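Local atomic coordinates of ESSB (Geobacillus thermodenitrificans, PDB entry 2YNQ), a protein that serves as an integral membrane component of the type VII secretion system, represented here by its extracellular fragment. Residues Y34-M39 and Y77-I82; D101-V106 and R143-S148; I82-S87 and V106-K111. One frame throughout, in Å; residues are numbered along the deposited sequence.

Interaction 1. Residues Y34-M39 and Y77-I82; sequences YAPEDM and YMLYWI
The pyrrolidine ring of P36 presents its CB and CG to L79 and I82 on helix 75-85. On the far side of that helix, Y80 and W81 are the aromatic pair. One face of the W81 ring carries Y80 CE2, which sits 3.6 Å above the W81 ring plane and over its centre. The Y80 ring in turn meets W81 CG at its edge, in plane. The contact joins a loop to a helix within an all-helical domain. The loop links helix 24-31 to helix 41-53, and it leans on helix 75-85 through apolar atoms. P36 CB touches L79 CD2 at 3.8 Å and I82 CG2 at 3.9 Å, so it lies against methyls from successive turns. P36 and I82 run past each other in opposite directions. I82 CG2 is set anti to the backbone N, with CG1 beside that N (chi1 -68°). This directs CG2 at the proline ring, while CD1 also reaches P36 CB. The L79 side chain leaves the helix to one side of the loop, but its CD2 branch reaches over to P36. E37 is at the exposed margin, where its backbone N lies near L79 CD2. The loop chain is turned back on itself here, with M39 N bonded to P36 O at 3.2 Å. P36 O also accepts from Q44 NE2 of helix 41-53. R86 holds Y34 O through NH1, and M39 packs on L47. The two segments bury 171 Å² between them. At the margin, E37 CG stands 4.4 Å from L79 CD2.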
loop_
_atom_site.group_PDB
_atom_site.type_symbol
_atom_site.label_atom_id
_atom_site.label_comp_id
_atom_site.label_asym_id
_atom_site.label_seq_id
_atom_site.Cartn_x
_atom_site.Cartn_y
_atom_site.Cartn_z
ATOM N N TYR D 34 -20.944 8.699 -4.995
ATOM C CA TYR D 34 -20.911 9.834 -5.904
ATOM C C TYR D 34 -19.804 9.701 -6.955
ATOM O O TYR D 34 -18.704 9.228 -6.647
ATOM C CB TYR D 34 -20.750 11.147 -5.119
ATOM C CG TYR D 34 -21.917 11.448 -4.194
ATOM C CD1 TYR D 34 -23.125 11.900 -4.704
ATOM C CD2 TYR D 34 -21.818 11.262 -2.808
ATOM C CE1 TYR D 34 -24.192 12.159 -3.872
ATOM C CE2 TYR D 34 -22.883 11.514 -1.973
ATOM C CZ TYR D 34 -24.066 11.964 -2.512
ATOM O OH TYR D 34 -25.143 12.243 -1.717
ATOM N N ALA D 35 -20.109 10.147 -8.176
ATOM C CA ALA D 35 -19.185 10.105 -9.299
ATOM C C ALA D 35 -18.192 11.229 -9.165
ATOM O O ALA D 35 -18.582 12.381 -9.074
ATOM C CB ALA D 35 -19.927 10.223 -10.618
ATOM N N PRO D 36 -16.896 10.900 -9.169
ATOM C CA PRO D 36 -15.849 11.899 -8.964
ATOM C C PRO D 36 -15.733 12.909 -10.102
ATOM O O PRO D 36 -15.335 14.042 -9.861
ATOM C CB PRO D 36 -14.567 11.051 -8.858
ATOM C CG PRO D 36 -14.892 9.789 -9.511
ATOM C CD PRO D 36 -16.343 9.537 -9.272
ATOM N N GLU D 37 -16.088 12.506 -11.319
ATOM C CA GLU D 37 -15.932 13.351 -12.492
ATOM C C GLU D 37 -16.857 14.578 -12.424
ATOM O O GLU D 37 -16.562 15.613 -13.002
ATOM C CB GLU D 37 -16.162 12.550 -13.790
ATOM C CG GLU D 37 -15.288 11.281 -13.960
ATOM C CD GLU D 37 -15.772 10.079 -13.110
ATOM O OE1 GLU D 37 -16.943 10.036 -12.678
ATOM O OE2 GLU D 37 -14.973 9.153 -12.855
ATOM N N ASP D 38 -17.972 14.467 -11.710
ATOM C CA ASP D 38 -18.882 15.601 -11.618
ATOM C C ASP D 38 -18.715 16.464 -10.360
ATOM O O ASP D 38 -19.434 17.444 -10.177
ATOM C CB ASP D 38 -20.348 15.174 -11.766
ATOM C CG ASP D 38 -21.181 16.265 -12.428
ATOM O OD1 ASP D 38 -20.782 16.665 -13.557
ATOM O OD2 ASP D 38 -22.183 16.750 -11.819
ATOM N N MET D 39 -17.775 16.100 -9.501
ATOM C CA MET D 39 -17.554 16.843 -8.281
ATOM C C MET D 39 -16.920 18.202 -8.551
ATOM O O MET D 39 -16.104 18.335 -9.464
ATOM C CB MET D 39 -16.656 16.031 -7.361
ATOM C CG MET D 39 -17.386 14.967 -6.599
ATOM S SD MET D 39 -16.250 13.879 -5.736
ATOM C CE MET D 39 -17.415 12.650 -5.136
ATOM N N TYR D 77 -4.879 13.917 -12.115
ATOM C CA TYR D 77 -4.165 13.342 -10.983
ATOM C C TYR D 77 -5.081 13.036 -9.816
ATOM O O TYR D 77 -4.922 12.004 -9.153
ATOM C CB TYR D 77 -3.008 14.232 -10.546
ATOM C CG TYR D 77 -1.803 14.119 -11.453
ATOM C CD1 TYR D 77 -0.862 13.102 -11.261
ATOM C CD2 TYR D 77 -1.609 15.019 -12.522
ATOM C CE1 TYR D 77 0.246 12.981 -12.104
ATOM C CE2 TYR D 77 -0.489 14.901 -13.372
ATOM C CZ TYR D 77 0.424 13.872 -13.143
ATOM O OH TYR D 77 1.541 13.731 -13.940
ATOM N N MET D 78 -6.051 13.909 -9.586
ATOM C CA MET D 78 -7.037 13.670 -8.553
ATOM C C MET D 78 -7.889 12.467 -8.900
ATOM O O MET D 78 -8.115 11.600 -8.056
ATOM C CB MET D 78 -7.905 14.915 -8.350
ATOM C CG MET D 78 -7.106 16.079 -7.748
ATOM S SD MET D 78 -8.123 17.546 -7.477
ATOM C CE MET D 78 -6.865 18.745 -7.051
ATOM N N LEU D 79 -8.329 12.390 -10.155
ATOM C CA LEU D 79 -9.136 11.268 -10.608
ATOM C C LEU D 79 -8.360 9.968 -10.528
ATOM O O LEU D 79 -8.901 8.952 -10.083
ATOM C CB LEU D 79 -9.667 11.505 -12.025
ATOM C CG LEU D 79 -10.716 12.622 -12.122
ATOM C CD1 LEU D 79 -11.084 12.972 -13.607
ATOM C CD2 LEU D 79 -11.955 12.280 -11.283
ATOM N N TYR D 80 -7.087 10.001 -10.928
ATOM C CA TYR D 80 -6.224 8.835 -10.810
ATOM C C TYR D 80 -6.264 8.273 -9.385
ATOM O O TYR D 80 -6.549 7.093 -9.191
ATOM C CB TYR D 80 -4.789 9.180 -11.170
ATOM C CG TYR D 80 -3.847 8.038 -10.897
ATOM C CD1 TYR D 80 -3.599 7.082 -11.870
ATOM C CD2 TYR D 80 -3.208 7.899 -9.656
ATOM C CE1 TYR D 80 -2.734 6.009 -11.625
ATOM C CE2 TYR D 80 -2.338 6.834 -9.406
ATOM C CZ TYR D 80 -2.113 5.889 -10.400
ATOM O OH TYR D 80 -1.264 4.816 -10.201
ATOM N N TRP D 81 -5.990 9.120 -8.394
ATOM C CA TRP D 81 -5.905 8.642 -7.019
ATOM C C TRP D 81 -7.245 8.211 -6.452
ATOM O O TRP D 81 -7.311 7.279 -5.640
ATOM C CB TRP D 81 -5.198 9.668 -6.119
ATOM C CG TRP D 81 -3.716 9.656 -6.408
ATOM C CD1 TRP D 81 -2.992 10.615 -7.061
ATOM C CD2 TRP D 81 -2.796 8.584 -6.110
ATOM N NE1 TRP D 81 -1.675 10.212 -7.174
ATOM C CE2 TRP D 81 -1.529 8.980 -6.581
ATOM C CE3 TRP D 81 -2.925 7.338 -5.476
ATOM C CZ2 TRP D 81 -0.390 8.168 -6.449
ATOM C CZ3 TRP D 81 -1.795 6.531 -5.343
ATOM C CH2 TRP D 81 -0.544 6.952 -5.828
ATOM N N ILE D 82 -8.315 8.866 -6.892
ATOM C CA ILE D 82 -9.634 8.487 -6.451
ATOM C C ILE D 82 -9.968 7.085 -6.986
ATOM O O ILE D 82 -10.498 6.234 -6.245
ATOM C CB ILE D 82 -10.707 9.522 -6.878
ATOM C CG1 ILE D 82 -10.517 10.846 -6.116
ATOM C CG2 ILE D 82 -12.114 8.939 -6.677
ATOM C CD1 ILE D 82 -11.305 12.073 -6.690
#

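Interaction 2. Residues D101-V106 and R143-S148; sequences DRDLIV and RERKES
R145 and S148 of helix 124-152 meet R102 and D103 at the start of helix 102-118. The two helices form an antiparallel hairpin. Their short axes run at 153° and come no closer than 11.3 Å, so long side chains make the contact. E144 comes first along 143-148. It leans to this side, but E144 OE1 stays 5.5 Å from R102 NE, too far for a salt bridge. R145 follows and makes most of this segment's share of the contact. Its aliphatic stem, not its charged end, does the touching. R145 CB lies over one face of the R102 guanidinium, 3.6 Å from its plane and offset toward the rim. With CG anti to the backbone N (chi1 -175°), the stem runs on over the same face toward NH1. R145 CG approaches R102 NH1 to 3.5 Å. The two arginines cross at about a right angle, with guanidinium planes 86° apart. R145 CD then reaches D103 OD1 at 3.7 Å. Beyond it the charged end turns to other partners: E142 at NE, E149 at NH1, and E60 of the second subunit at NH2. S148, one turn on, brings its CB obliquely near R102 NH2. D103 fixes the R102 guanidinium from the edge. R102 NH1 donates to D103 OD1 at 2.8 Å, nearly straight. The oxygen lies in the guanidinium plane, but NH1 meets it on the syn side from well out of the carboxylate plane. D101 is the N-cap residue, and its OD1 accepts a weak bond from L104 N. Both arginines therefore have acids as mates. D103 OD1 lies 4.6 Å from R145 NE and would probably help offset the nearness of the two positive groups.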
loop_
_atom_site.group_PDB
_atom_site.type_symbol
_atom_site.label_atom_id
_atom_site.label_comp_id
_atom_site.label_asym_id
_atom_site.label_seq_id
_atom_site.Cartn_x
_atom_site.Cartn_y
_atom_site.Cartn_z
ATOM N N ASP D 101 2.325 9.493 -17.233
ATOM C CA ASP D 101 3.158 9.500 -16.047
ATOM C C ASP D 101 3.611 8.062 -15.806
ATOM O O ASP D 101 2.805 7.207 -15.411
ATOM C CB ASP D 101 2.360 10.029 -14.849
ATOM C CG ASP D 101 3.217 10.225 -13.601
ATOM O OD1 ASP D 101 3.985 9.290 -13.220
ATOM O OD2 ASP D 101 3.104 11.328 -12.999
ATOM N N ARG D 102 4.891 7.800 -16.052
ATOM C CA ARG D 102 5.436 6.424 -16.065
ATOM C C ARG D 102 5.164 5.653 -14.778
ATOM O O ARG D 102 4.581 4.572 -14.805
ATOM C CB ARG D 102 6.934 6.442 -16.368
ATOM C CG ARG D 102 7.549 5.067 -16.478
ATOM C CD ARG D 102 8.820 4.980 -15.643
ATOM N NE ARG D 102 9.761 6.020 -16.020
ATOM C CZ ARG D 102 10.236 6.968 -15.217
ATOM N NH1 ARG D 102 9.900 7.035 -13.939
ATOM N NH2 ARG D 102 11.087 7.851 -15.708
ATOM N N ASP D 103 5.559 6.227 -13.648
ATOM C CA ASP D 103 5.438 5.544 -12.372
ATOM C C ASP D 103 4.009 5.366 -11.918
ATOM O O ASP D 103 3.721 4.452 -11.139
ATOM C CB ASP D 103 6.298 6.236 -11.331
ATOM C CG ASP D 103 7.752 6.337 -11.779
ATOM O OD1 ASP D 103 8.253 5.378 -12.418
ATOM O OD2 ASP D 103 8.387 7.372 -11.527
ATOM N N LEU D 104 3.105 6.198 -12.438
ATOM C CA LEU D 104 1.704 6.027 -12.148
ATOM C C LEU D 104 1.142 4.866 -12.959
ATOM O O LEU D 104 0.310 4.108 -12.460
ATOM C CB LEU D 104 0.907 7.333 -12.347
ATOM C CG LEU D 104 1.143 8.478 -11.338
ATOM C CD1 LEU D 104 0.083 9.563 -11.487
ATOM C CD2 LEU D 104 1.190 8.023 -9.899
ATOM N N ILE D 105 1.602 4.708 -14.193
ATOM C CA ILE D 105 1.208 3.552 -15.002
ATOM C C ILE D 105 1.690 2.297 -14.306
ATOM O O ILE D 105 0.924 1.351 -14.114
ATOM C CB ILE D 105 1.763 3.605 -16.452
ATOM C CG1 ILE D 105 1.234 4.855 -17.179
ATOM C CG2 ILE D 105 1.414 2.318 -17.206
ATOM C CD1 ILE D 105 1.918 5.181 -18.537
ATOM N N VAL D 106 2.943 2.295 -13.877
ATOM C CA VAL D 106 3.457 1.129 -13.183
ATOM C C VAL D 106 2.640 0.835 -11.932
ATOM O O VAL D 106 2.276 -0.320 -11.676
ATOM C CB VAL D 106 4.946 1.271 -12.816
ATOM C CG1 VAL D 106 5.343 0.172 -11.867
ATOM C CG2 VAL D 106 5.807 1.250 -14.068
ATOM N N ARG D 143 12.654 -0.735 -16.881
ATOM C CA ARG D 143 13.873 -0.593 -17.670
ATOM C C ARG D 143 14.024 0.860 -18.119
ATOM O O ARG D 143 15.127 1.414 -18.072
ATOM C CB ARG D 143 13.880 -1.552 -18.868
ATOM C CG ARG D 143 15.210 -1.619 -19.598
ATOM C CD ARG D 143 15.276 -2.806 -20.553
ATOM N NE ARG D 143 15.259 -4.100 -19.860
ATOM C CZ ARG D 143 14.208 -4.916 -19.810
ATOM N NH1 ARG D 143 13.073 -4.592 -20.421
ATOM N NH2 ARG D 143 14.300 -6.067 -19.153
ATOM N N GLU D 144 12.914 1.478 -18.525
ATOM C CA GLU D 144 12.937 2.875 -18.972
ATOM C C GLU D 144 13.321 3.859 -17.865
ATOM O O GLU D 144 14.090 4.802 -18.112
ATOM C CB GLU D 144 11.616 3.276 -19.628
ATOM C CG GLU D 144 11.508 2.812 -21.065
ATOM C CD GLU D 144 10.147 3.068 -21.675
ATOM O OE1 GLU D 144 9.281 3.683 -21.011
ATOM O OE2 GLU D 144 9.943 2.644 -22.833
ATOM N N ARG D 145 12.800 3.623 -16.660
ATOM C CA ARG D 145 13.141 4.438 -15.501
ATOM C C ARG D 145 14.636 4.361 -15.214
ATOM O O ARG D 145 15.295 5.389 -15.032
ATOM C CB ARG D 145 12.339 4.014 -14.271
ATOM C CG ARG D 145 12.557 4.912 -13.061
ATOM C CD ARG D 145 11.812 4.422 -11.814
ATOM N NE ARG D 145 12.070 3.011 -11.509
ATOM C CZ ARG D 145 13.237 2.517 -11.094
ATOM N NH1 ARG D 145 14.289 3.310 -10.936
ATOM N NH2 ARG D 145 13.355 1.220 -10.850
ATOM N N LYS D 146 15.162 3.139 -15.192
ATOM C CA LYS D 146 16.576 2.907 -14.911
ATOM C C LYS D 146 17.500 3.632 -15.899
ATOM O O LYS D 146 18.499 4.230 -15.496
ATOM C CB LYS D 146 16.869 1.403 -14.860
ATOM C CG LYS D 146 16.921 0.824 -13.442
ATOM C CD LYS D 146 16.787 -0.702 -13.415
ATOM C CE LYS D 146 15.313 -1.122 -13.432
ATOM N NZ LYS D 146 15.088 -2.588 -13.315
ATOM N N GLU D 147 17.146 3.595 -17.182
ATOM C CA GLU D 147 17.917 4.267 -18.234
ATOM C C GLU D 147 17.844 5.796 -18.162
ATOM O O GLU D 147 18.828 6.491 -18.457
ATOM C CB GLU D 147 17.491 3.767 -19.617
ATOM C CG GLU D 147 18.201 2.478 -20.039
ATOM C CD GLU D 147 17.544 1.793 -21.231
ATOM O OE1 GLU D 147 17.194 2.489 -22.213
ATOM O OE2 GLU D 147 17.388 0.551 -21.188
ATOM N N SER D 148 16.674 6.312 -17.778
ATOM C CA SER D 148 16.511 7.731 -17.500
ATOM C C SER D 148 17.481 8.155 -16.397
ATOM O O SER D 148 18.245 9.110 -16.574
ATOM C CB SER D 148 15.066 8.039 -17.101
ATOM O OG SER D 148 14.938 9.364 -16.617
#

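Interaction 3. Residues I82-S87 and V106-K111; sequences IYIGRS and VYALLK
I84 is the centre of this contact and touches Y107, A108 and K111 on helix 102-118. It lies in the last turn of helix 75-85, which ends in a Schellman motif with S87 as its C-prime residue. The two methyls of I84 divide the work. CG2 comes to the edge of the Y107 ring, near its plane, at 4.1 Å from Y107 CE2. CD1 reaches A108, 4.3 Å from A108 CB. The bend at I84 chi2 (-70°) folds CD1 to that side, where it also passes Y107 CD2. K111 crosses I84 at about a right angle and sets NZ 4.0 Å from I84 CG2. With an alanine here both methyl contacts go, which is likely to open a gap between helix 75-85 and the Y107 edge and A108, and to take away the methyl beside K111 NZ. A water joins I84 and K111. It donates to I84 O and accepts from K111 NZ. I84 O also accepts from S87 N, a bond of the Schellman motif, so two donors grip this carbonyl. Farther out, E55, which lies outside both segments, positions the helix 102-118 partners. E55 OE2 pairs with K111 NZ in a salt bridge and with Y107 OH in a hydrogen bond. A92 of helix 89-99 packs on I84. The bridging water lies 2.8 Å from I84 O and 3.1 Å from K111 NZ.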
loop_
_atom_site.group_PDB
_atom_site.type_symbol
_atom_site.label_atom_id
_atom_site.label_comp_id
_atom_site.label_asym_id
_atom_site.label_seq_id
_atom_site.Cartn_x
_atom_site.Cartn_y
_atom_site.Cartn_z
ATOM N N ILE D 82 -8.315 8.866 -6.892
ATOM C CA ILE D 82 -9.634 8.487 -6.451
ATOM C C ILE D 82 -9.968 7.085 -6.986
ATOM O O ILE D 82 -10.498 6.234 -6.245
ATOM C CB ILE D 82 -10.707 9.522 -6.878
ATOM C CG1 ILE D 82 -10.517 10.846 -6.116
ATOM C CG2 ILE D 82 -12.114 8.939 -6.677
ATOM C CD1 ILE D 82 -11.305 12.073 -6.690
ATOM N N TYR D 83 -9.643 6.826 -8.250
ATOM C CA TYR D 83 -9.896 5.475 -8.792
ATOM C C TYR D 83 -9.000 4.419 -8.189
ATOM O O TYR D 83 -9.434 3.272 -7.977
ATOM C CB TYR D 83 -9.735 5.405 -10.303
ATOM C CG TYR D 83 -10.640 6.305 -11.088
ATOM C CD1 TYR D 83 -11.996 6.436 -10.778
ATOM C CD2 TYR D 83 -10.137 7.000 -12.187
ATOM C CE1 TYR D 83 -12.821 7.283 -11.536
ATOM C CE2 TYR D 83 -10.938 7.825 -12.947
ATOM C CZ TYR D 83 -12.278 7.967 -12.614
ATOM O OH TYR D 83 -13.045 8.793 -13.412
ATOM N N ILE D 84 -7.738 4.770 -7.960
ATOM C CA ILE D 84 -6.873 3.863 -7.221
ATOM C C ILE D 84 -7.550 3.575 -5.890
ATOM O O ILE D 84 -7.690 2.417 -5.513
ATOM C CB ILE D 84 -5.468 4.428 -6.951
ATOM C CG1 ILE D 84 -4.625 4.462 -8.236
ATOM C CG2 ILE D 84 -4.794 3.611 -5.866
ATOM C CD1 ILE D 84 -4.174 3.060 -8.806
ATOM N N GLY D 85 -8.004 4.620 -5.192
ATOM C CA GLY D 85 -8.642 4.434 -3.877
ATOM C C GLY D 85 -9.893 3.561 -3.927
ATOM O O GLY D 85 -10.180 2.830 -2.990
ATOM N N ARG D 86 -10.643 3.635 -5.027
ATOM C CA ARG D 86 -11.891 2.883 -5.147
ATOM C C ARG D 86 -11.646 1.514 -5.770
ATOM O O ARG D 86 -12.584 0.780 -6.042
ATOM C CB ARG D 86 -12.944 3.660 -5.954
ATOM C CG ARG D 86 -13.394 4.918 -5.283
ATOM C CD ARG D 86 -14.442 5.711 -6.045
ATOM N NE ARG D 86 -15.042 6.721 -5.152
ATOM C CZ ARG D 86 -16.118 7.452 -5.432
ATOM N NH1 ARG D 86 -16.752 7.315 -6.592
ATOM N NH2 ARG D 86 -16.574 8.316 -4.532
ATOM N N SER D 87 -10.385 1.163 -5.969
ATOM C CA SER D 87 -10.030 -0.126 -6.555
ATOM C C SER D 87 -10.571 -0.258 -7.976
ATOM O O SER D 87 -11.060 -1.314 -8.368
ATOM C CB SER D 87 -10.537 -1.286 -5.674
ATOM O OG SER D 87 -9.953 -1.220 -4.382
ATOM N N VAL D 106 2.943 2.295 -13.877
ATOM C CA VAL D 106 3.457 1.129 -13.183
ATOM C C VAL D 106 2.640 0.835 -11.932
ATOM O O VAL D 106 2.276 -0.320 -11.676
ATOM C CB VAL D 106 4.946 1.271 -12.816
ATOM C CG1 VAL D 106 5.343 0.172 -11.867
ATOM C CG2 VAL D 106 5.807 1.250 -14.068
ATOM N N TYR D 107 2.344 1.865 -11.148
ATOM C CA TYR D 107 1.603 1.633 -9.908
ATOM C C TYR D 107 0.207 1.054 -10.173
ATOM O O TYR D 107 -0.252 0.136 -9.472
ATOM C CB TYR D 107 1.513 2.906 -9.093
ATOM C CG TYR D 107 0.977 2.656 -7.724
ATOM C CD1 TYR D 107 1.788 2.090 -6.735
ATOM C CD2 TYR D 107 -0.340 2.970 -7.408
ATOM C CE1 TYR D 107 1.303 1.847 -5.469
ATOM C CE2 TYR D 107 -0.841 2.746 -6.132
ATOM C CZ TYR D 107 -0.022 2.180 -5.175
ATOM O OH TYR D 107 -0.525 1.919 -3.926
ATOM N N ALA D 108 -0.454 1.568 -11.204
ATOM C CA ALA D 108 -1.762 1.081 -11.591
ATOM C C ALA D 108 -1.692 -0.357 -12.126
ATOM O O ALA D 108 -2.563 -1.182 -11.844
ATOM C CB ALA D 108 -2.372 2.015 -12.609
ATOM N N LEU D 109 -0.625 -0.659 -12.864
ATOM C CA LEU D 109 -0.377 -2.025 -13.355
ATOM C C LEU D 109 -0.250 -2.999 -12.184
ATOM O O LEU D 109 -0.812 -4.107 -12.216
ATOM C CB LEU D 109 0.862 -2.070 -14.245
ATOM C CG LEU D 109 0.633 -1.584 -15.681
ATOM C CD1 LEU D 109 1.960 -1.289 -16.378
ATOM C CD2 LEU D 109 -0.248 -2.563 -16.531
ATOM N N LEU D 110 0.466 -2.570 -11.138
ATOM C CA LEU D 110 0.560 -3.372 -9.908
ATOM C C LEU D 110 -0.791 -3.630 -9.247
ATOM O O LEU D 110 -1.077 -4.757 -8.872
ATOM C CB LEU D 110 1.539 -2.754 -8.921
ATOM C CG LEU D 110 3.012 -2.926 -9.333
ATOM C CD1 LEU D 110 3.897 -2.025 -8.474
ATOM C CD2 LEU D 110 3.506 -4.404 -9.307
ATOM N N LYS D 111 -1.636 -2.607 -9.117
ATOM C CA LYS D 111 -2.978 -2.817 -8.543
ATOM C C LYS D 111 -3.809 -3.715 -9.457
ATOM O O LYS D 111 -4.563 -4.563 -8.990
ATOM C CB LYS D 111 -3.697 -1.486 -8.288
ATOM C CG LYS D 111 -3.121 -0.655 -7.145
ATOM C CD LYS D 111 -2.992 -1.455 -5.832
ATOM C CE LYS D 111 -2.844 -0.571 -4.595
ATOM N NZ LYS D 111 -4.172 0.027 -4.133
HETATM O O HOH W 1 -6.142 0.256 -6.463
#

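Interaction 1 and interaction 2 lie on opposite sides of the chain's centre, their centres about 24 Å apart. Interaction 3 lies between, about 13 Å from interaction 1 and 16 Å from interaction 2. It shares I82 and helix 75-85 with the former, V106 and helix 102-118 with the latter. Bonds tie interactions 1 and 2: Y80 OH to L104 O at 2.8 Å, and Y77 OH to D101 OD2 at 3.0 Å. A sodium ion is bound at R62, V65 and N67; W81 packs on N67. A bound sodium ion lies about 9 Å from the D103 side chain and 10 Å from that of Y107. Interactions 2 and 3 both touch the second subunit, V106 on its T58.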